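Local atomic coordinates of thiamine-monophosphate kinase (Stenotrophomonas maltophilia, PDB entry 6XEP), a protein that probably uses ATP to phosphorylate thiamine monophosphate, giving thiamine diphosphate, the active form of vitamin B1. Residues V241-D246 / I304-A308; D160-V164 / R287-H291. All coordinates share one frame; numbering follows the deposited sequence.

Contact 1. Residues V241-D246 / I304-A308; sequences VAAHVD and IGRIA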
loop_
_atom_site.group_PDB
_atom_site.type_symbol
_atom_site.label_atom_id
_atom_site.label_comp_id
_atom_site.label_asym_id
_atom_site.label_seq_id
_atom_site.Cartn_x
_atom_site.Cartn_y
_atom_site.Cartn_z
ATOM N N VAL A 241 5.386 14.173 -29.511
ATOM C CA VAL A 241 4.619 15.178 -30.250
ATOM C C VAL A 241 4.676 16.500 -29.503
ATOM O O VAL A 241 5.071 16.568 -28.341
ATOM C CB VAL A 241 3.147 14.772 -30.452
ATOM C CG1 VAL A 241 3.046 13.487 -31.266
ATOM C CG2 VAL A 241 2.447 14.649 -29.068
ATOM N N ALA A 242 4.242 17.555 -30.180
ATOM C CA ALA A 242 3.970 18.809 -29.491
ATOM C C ALA A 242 2.513 18.860 -29.061
ATOM O O ALA A 242 1.615 18.357 -29.749
ATOM C CB ALA A 242 4.265 20.027 -30.375
ATOM N N ALA A 243 2.288 19.478 -27.910
ATOM C CA ALA A 243 0.950 19.808 -27.438
ATOM C C ALA A 243 0.803 21.322 -27.395
ATOM O O ALA A 243 1.654 22.024 -26.832
ATOM C CB ALA A 243 0.696 19.202 -26.055
ATOM N N HIS A 244 -0.246 21.836 -28.011
ATOM C CA HIS A 244 -0.481 23.270 -28.039
ATOM C C HIS A 244 -1.745 23.539 -27.232
ATOM O O HIS A 244 -2.769 22.900 -27.471
ATOM C CB HIS A 244 -0.611 23.772 -29.474
ATOM C CG HIS A 244 0.706 23.859 -30.195
ATOM N ND1 HIS A 244 1.448 25.016 -30.246
ATOM C CD2 HIS A 244 1.430 22.919 -30.850
ATOM C CE1 HIS A 244 2.560 24.798 -30.932
ATOM N NE2 HIS A 244 2.575 23.528 -31.300
ATOM N N VAL A 245 -1.654 24.445 -26.257
ATOM C CA VAL A 245 -2.773 24.805 -25.385
ATOM C C VAL A 245 -3.167 26.247 -25.658
ATOM O O VAL A 245 -2.320 27.151 -25.630
ATOM C CB VAL A 245 -2.415 24.642 -23.899
ATOM C CG1 VAL A 245 -3.542 25.204 -23.024
ATOM C CG2 VAL A 245 -2.161 23.199 -23.564
ATOM N N ASP A 246 -4.455 26.475 -25.899
ATOM C CA ASP A 246 -4.974 27.833 -25.969
ATOM C C ASP A 246 -5.440 28.231 -24.579
ATOM O O ASP A 246 -6.469 27.736 -24.089
ATOM C CB ASP A 246 -6.116 27.959 -26.959
ATOM C CG ASP A 246 -6.654 29.359 -26.978
ATOM O OD1 ASP A 246 -5.858 30.284 -27.269
ATOM O OD2 ASP A 246 -7.840 29.547 -26.652
ATOM N N ILE A 304 -9.357 22.235 -25.514
ATOM C CA ILE A 304 -8.423 23.264 -25.084
ATOM C C ILE A 304 -7.201 23.395 -25.984
ATOM O O ILE A 304 -6.388 24.299 -25.765
ATOM C CB ILE A 304 -7.978 23.034 -23.625
ATOM C CG1 ILE A 304 -7.299 21.663 -23.458
ATOM C CG2 ILE A 304 -9.169 23.172 -22.684
ATOM C CD1 ILE A 304 -6.540 21.519 -22.146
ATOM N N GLY A 305 -7.030 22.541 -26.985
ATOM C CA GLY A 305 -5.792 22.591 -27.744
ATOM C C GLY A 305 -5.714 21.505 -28.785
ATOM O O GLY A 305 -6.722 20.893 -29.147
ATOM N N ARG A 306 -4.488 21.263 -29.254
ATOM C CA ARG A 306 -4.264 20.360 -30.372
ATOM C C ARG A 306 -2.881 19.732 -30.257
ATOM O O ARG A 306 -1.970 20.295 -29.637
ATOM C CB ARG A 306 -4.376 21.086 -31.719
ATOM C CG ARG A 306 -3.265 22.087 -31.918
ATOM C CD ARG A 306 -3.557 23.101 -33.010
ATOM N NE ARG A 306 -2.575 24.188 -32.963
ATOM C CZ ARG A 306 -1.387 24.158 -33.561
ATOM N NH1 ARG A 306 -1.026 23.103 -34.277
ATOM N NH2 ARG A 306 -0.560 25.191 -33.457
ATOM N N ILE A 307 -2.752 18.538 -30.842
ATOM C CA ILE A 307 -1.488 17.814 -30.942
ATOM C C ILE A 307 -0.923 18.073 -32.328
ATOM O O ILE A 307 -1.668 18.028 -33.315
ATOM C CB ILE A 307 -1.705 16.305 -30.703
ATOM C CG1 ILE A 307 -2.215 16.053 -29.285
ATOM C CG2 ILE A 307 -0.400 15.520 -30.974
ATOM C CD1 ILE A 307 -1.195 16.333 -28.204
ATOM N N ALA A 308 0.386 18.359 -32.413
ATOM C CA ALA A 308 0.985 18.784 -33.672
ATOM C C ALA A 308 2.438 18.333 -33.735
ATOM O O ALA A 308 3.024 17.891 -32.738
ATOM C CB ALA A 308 0.925 20.306 -33.848
#

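Contact 2. Residues D160-V164 / R287-H291; sequences DDIWV and RDALH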
loop_
_atom_site.group_PDB
_atom_site.type_symbol
_atom_site.label_atom_id
_atom_site.label_comp_id
_atom_site.label_asym_id
_atom_site.label_seq_id
_atom_site.Cartn_x
_atom_site.Cartn_y
_atom_site.Cartn_z
ATOM N N ASP A 160 -4.704 15.438 -33.297
ATOM C CA ASP A 160 -5.695 15.252 -32.238
ATOM C C ASP A 160 -6.112 16.592 -31.631
ATOM O O ASP A 160 -5.314 17.528 -31.530
ATOM C CB ASP A 160 -5.138 14.375 -31.111
ATOM C CG ASP A 160 -5.141 12.894 -31.441
ATOM O OD1 ASP A 160 -5.619 12.511 -32.535
ATOM O OD2 ASP A 160 -4.664 12.112 -30.586
ATOM N N ASP A 161 -7.368 16.666 -31.198
ATOM C CA ASP A 161 -7.768 17.683 -30.232
ATOM C C ASP A 161 -7.287 17.282 -28.838
ATOM O O ASP A 161 -7.198 16.100 -28.512
ATOM C CB ASP A 161 -9.289 17.849 -30.188
ATOM C CG ASP A 161 -9.878 18.335 -31.496
ATOM O OD1 ASP A 161 -9.240 19.180 -32.152
ATOM O OD2 ASP A 161 -11.005 17.889 -31.853
ATOM N N ILE A 162 -7.021 18.279 -28.002
ATOM C CA ILE A 162 -6.759 18.081 -26.581
ATOM C C ILE A 162 -8.009 18.503 -25.819
ATOM O O ILE A 162 -8.587 19.562 -26.109
ATOM C CB ILE A 162 -5.537 18.896 -26.122
ATOM C CG1 ILE A 162 -4.298 18.533 -26.956
ATOM C CG2 ILE A 162 -5.226 18.641 -24.639
ATOM C CD1 ILE A 162 -3.075 19.365 -26.568
ATOM N N TRP A 163 -8.412 17.688 -24.839
ATOM C CA TRP A 163 -9.611 17.908 -24.032
ATOM C C TRP A 163 -9.262 17.821 -22.559
ATOM O O TRP A 163 -8.315 17.141 -22.177
ATOM C CB TRP A 163 -10.699 16.856 -24.299
ATOM C CG TRP A 163 -11.265 16.860 -25.698
ATOM C CD1 TRP A 163 -10.712 16.291 -26.813
ATOM C CD2 TRP A 163 -12.496 17.454 -26.119
ATOM N NE1 TRP A 163 -11.520 16.500 -27.898
ATOM C CE2 TRP A 163 -12.630 17.203 -27.499
ATOM C CE3 TRP A 163 -13.504 18.170 -25.458
ATOM C CZ2 TRP A 163 -13.732 17.648 -28.243
ATOM C CZ3 TRP A 163 -14.597 18.611 -26.190
ATOM C CH2 TRP A 163 -14.700 18.353 -27.579
ATOM N N VAL A 164 -10.071 18.466 -21.717
ATOM C CA VAL A 164 -9.920 18.302 -20.276
ATOM C C VAL A 164 -11.298 18.314 -19.617
ATOM O O VAL A 164 -12.217 19.006 -20.063
ATOM C CB VAL A 164 -8.987 19.382 -19.666
ATOM C CG1 VAL A 164 -9.614 20.770 -19.730
ATOM C CG2 VAL A 164 -8.591 19.002 -18.231
ATOM N N ARG A 287 -15.507 15.203 -32.123
ATOM C CA ARG A 287 -15.988 16.373 -31.390
ATOM C C ARG A 287 -17.456 16.233 -31.029
ATOM O O ARG A 287 -17.838 16.452 -29.872
ATOM C CB ARG A 287 -15.763 17.649 -32.198
ATOM C CG ARG A 287 -14.344 18.156 -32.089
ATOM C CD ARG A 287 -14.140 19.352 -32.979
ATOM N NE ARG A 287 -12.728 19.686 -33.107
ATOM C CZ ARG A 287 -12.283 20.739 -33.780
ATOM N NH1 ARG A 287 -13.154 21.573 -34.368
ATOM N NH2 ARG A 287 -10.976 20.960 -33.853
ATOM N N ASP A 288 -18.295 15.889 -32.015
ATOM C CA ASP A 288 -19.722 15.708 -31.773
ATOM C C ASP A 288 -19.957 14.672 -30.683
ATOM O O ASP A 288 -20.764 14.885 -29.772
ATOM C CB ASP A 288 -20.433 15.283 -33.062
ATOM C CG ASP A 288 -20.453 16.374 -34.112
ATOM O OD1 ASP A 288 -20.046 17.514 -33.800
ATOM O OD2 ASP A 288 -20.885 16.087 -35.246
ATOM N N ALA A 289 -19.251 13.543 -30.764
ATOM C CA ALA A 289 -19.469 12.459 -29.813
ATOM C C ALA A 289 -19.071 12.876 -28.407
ATOM O O ALA A 289 -19.749 12.530 -27.433
ATOM C CB ALA A 289 -18.683 11.221 -30.246
ATOM N N LEU A 290 -17.975 13.627 -28.283
ATOM C CA LEU A 290 -17.516 14.041 -26.966
ATOM C C LEU A 290 -18.431 15.093 -26.358
ATOM O O LEU A 290 -18.624 15.106 -25.142
ATOM C CB LEU A 290 -16.065 14.530 -27.051
ATOM C CG LEU A 290 -15.077 13.381 -27.279
ATOM C CD1 LEU A 290 -13.697 13.887 -27.734
ATOM C CD2 LEU A 290 -14.939 12.540 -26.014
ATOM N N HIS A 291 -19.019 15.977 -27.171
ATOM C CA HIS A 291 -20.026 16.881 -26.617
ATOM C C HIS A 291 -21.228 16.097 -26.118
ATOM O O HIS A 291 -21.785 16.398 -25.054
ATOM C CB HIS A 291 -20.449 17.917 -27.659
ATOM C CG HIS A 291 -19.362 18.889 -27.990
ATOM N ND1 HIS A 291 -18.773 19.690 -27.037
ATOM C CD2 HIS A 291 -18.733 19.166 -29.155
ATOM C CE1 HIS A 291 -17.833 20.426 -27.600
ATOM N NE2 HIS A 291 -17.788 20.127 -28.885
#

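Contact 1. Residues V241-D246 / I304-A308
The chi1 settings of R306 and H244, with an extended R306 chain, bring the two groups together. R306 places CG between its own backbone N and carbonyl carbon (chi1 67°) and then runs extended as far as NE, while H244 turns its ring beside its backbone N, with CG anti to the carbonyl carbon (chi1 -75°). The guanidinium lies flat on the imidazole as a stacked pair, planes 10° apart, with R306 NH2 over the middle of the ring and 3.7 Å from H244 CG. On the same face of the sheet, A308 CB reaches H244 CD2 at 4.0 Å. On the opposite face, I307 sends CD1 toward A243 CB, while its CG2 branch meets V241 CG2 (3.5 Å) just before the strand.

Beneath these side chains the strands pair antiparallel. A242 with A308 and H244 with R306 are hydrogen-bonded pairs, each closed by two reciprocal N-H to O bonds; H244 N to R306 O, at 2.8 Å, is nearly straight. A243–I307 and V245–G305 are the non-hydrogen-bonded pairs between and beyond them, and D246 N adds a fifth bond to I304 O at 2.9 Å. At V245 the chains come close, with G305 CA 3.1 Å from H244 O in a CA-H...O contact. I304 and G305 together face I162 on the other neighbouring strand, forming a classic beta bulge.

The ladder belongs to the mixed sheet of the AIR synthase-related (PurM-like) C-terminal domain. Strand 242-245 lies between 301-308 and the parallel edge strand 312-315, whose H314 also stacks with H244. Strand 161-165 flanks 301-308 on its far side, while helix 228-239 packs against the A243 and V245 side through L232, and its L228 touches I304.

Contact 2. Residues D160-V164 / R287-H291
D161 and R287 join strand 161-165 to the first turn of helix 287-297 through a bidentate, side-on salt bridge. R287 NE donates to D161 OD2 at 2.8 Å, and R287 NH2 donates to D161 OD1 at 3.0 Å, so each carboxylate oxygen receives one N-H on its syn side. Both bonds are nearly straight. The oxygens lie in or close to the guanidinium plane, but the carboxylate is rotated 33° against it, and the donors therefore approach from outside the carboxylate plane. An extended R287 chain from CG to NE reaches out from the helix to the aspartate. Backbone hydrogen bonds to A282 and F280 of strand 277-282 hold D161 and W163 in turn.

Beside this polar pair, W163 lies between strand and helix. L290 CD1 sits over one face of its indole, 3.4 Å from W163 NE1, in a CH-pi contact with the five-membered ring, displaced toward the rim. At the indole's edge, R287 CG approaches W163 CZ2 at 3.9 Å. The far edge points into the face of H291 as a T-shaped pair, with planes at 71° and W163 CH2 3.8 Å from H291 CE1. The F280 ring meets W163 almost parallel.

R303 NH1 lies close to R287 NH2, and D161 also touches the R303 side chain. The buried carboxylate is thus matched by two N-H donors, and its negative charge probably also eases the approach of the two arginines. Charge pairing at the helix start, with CH-pi and aromatic packing one turn further on, docks the helix on the mixed sheet of the AIR synthase-related C-terminal domain.

Both contacts build on the same mixed sheet and meet along its 161-165/301-308 seam, where I307 N probably hydrogen-bonds to D160 O and I304 N to I162 O. Contact 1 is strand against strand within the sheet: main-chain bonds dominate, with a buried apolar face and a more exposed one bearing the arginine-histidine stack. Contact 2 joins a strand to a helix, without main-chain bonds between them, and relies on side chains alone: a buried aspartate and tryptophan meet a buried leucine and, nearer the surface, R287 and H291. Because helix 287-297 leads directly into strand 301-308, the second element of each contact comes from one continuous stretch of chain.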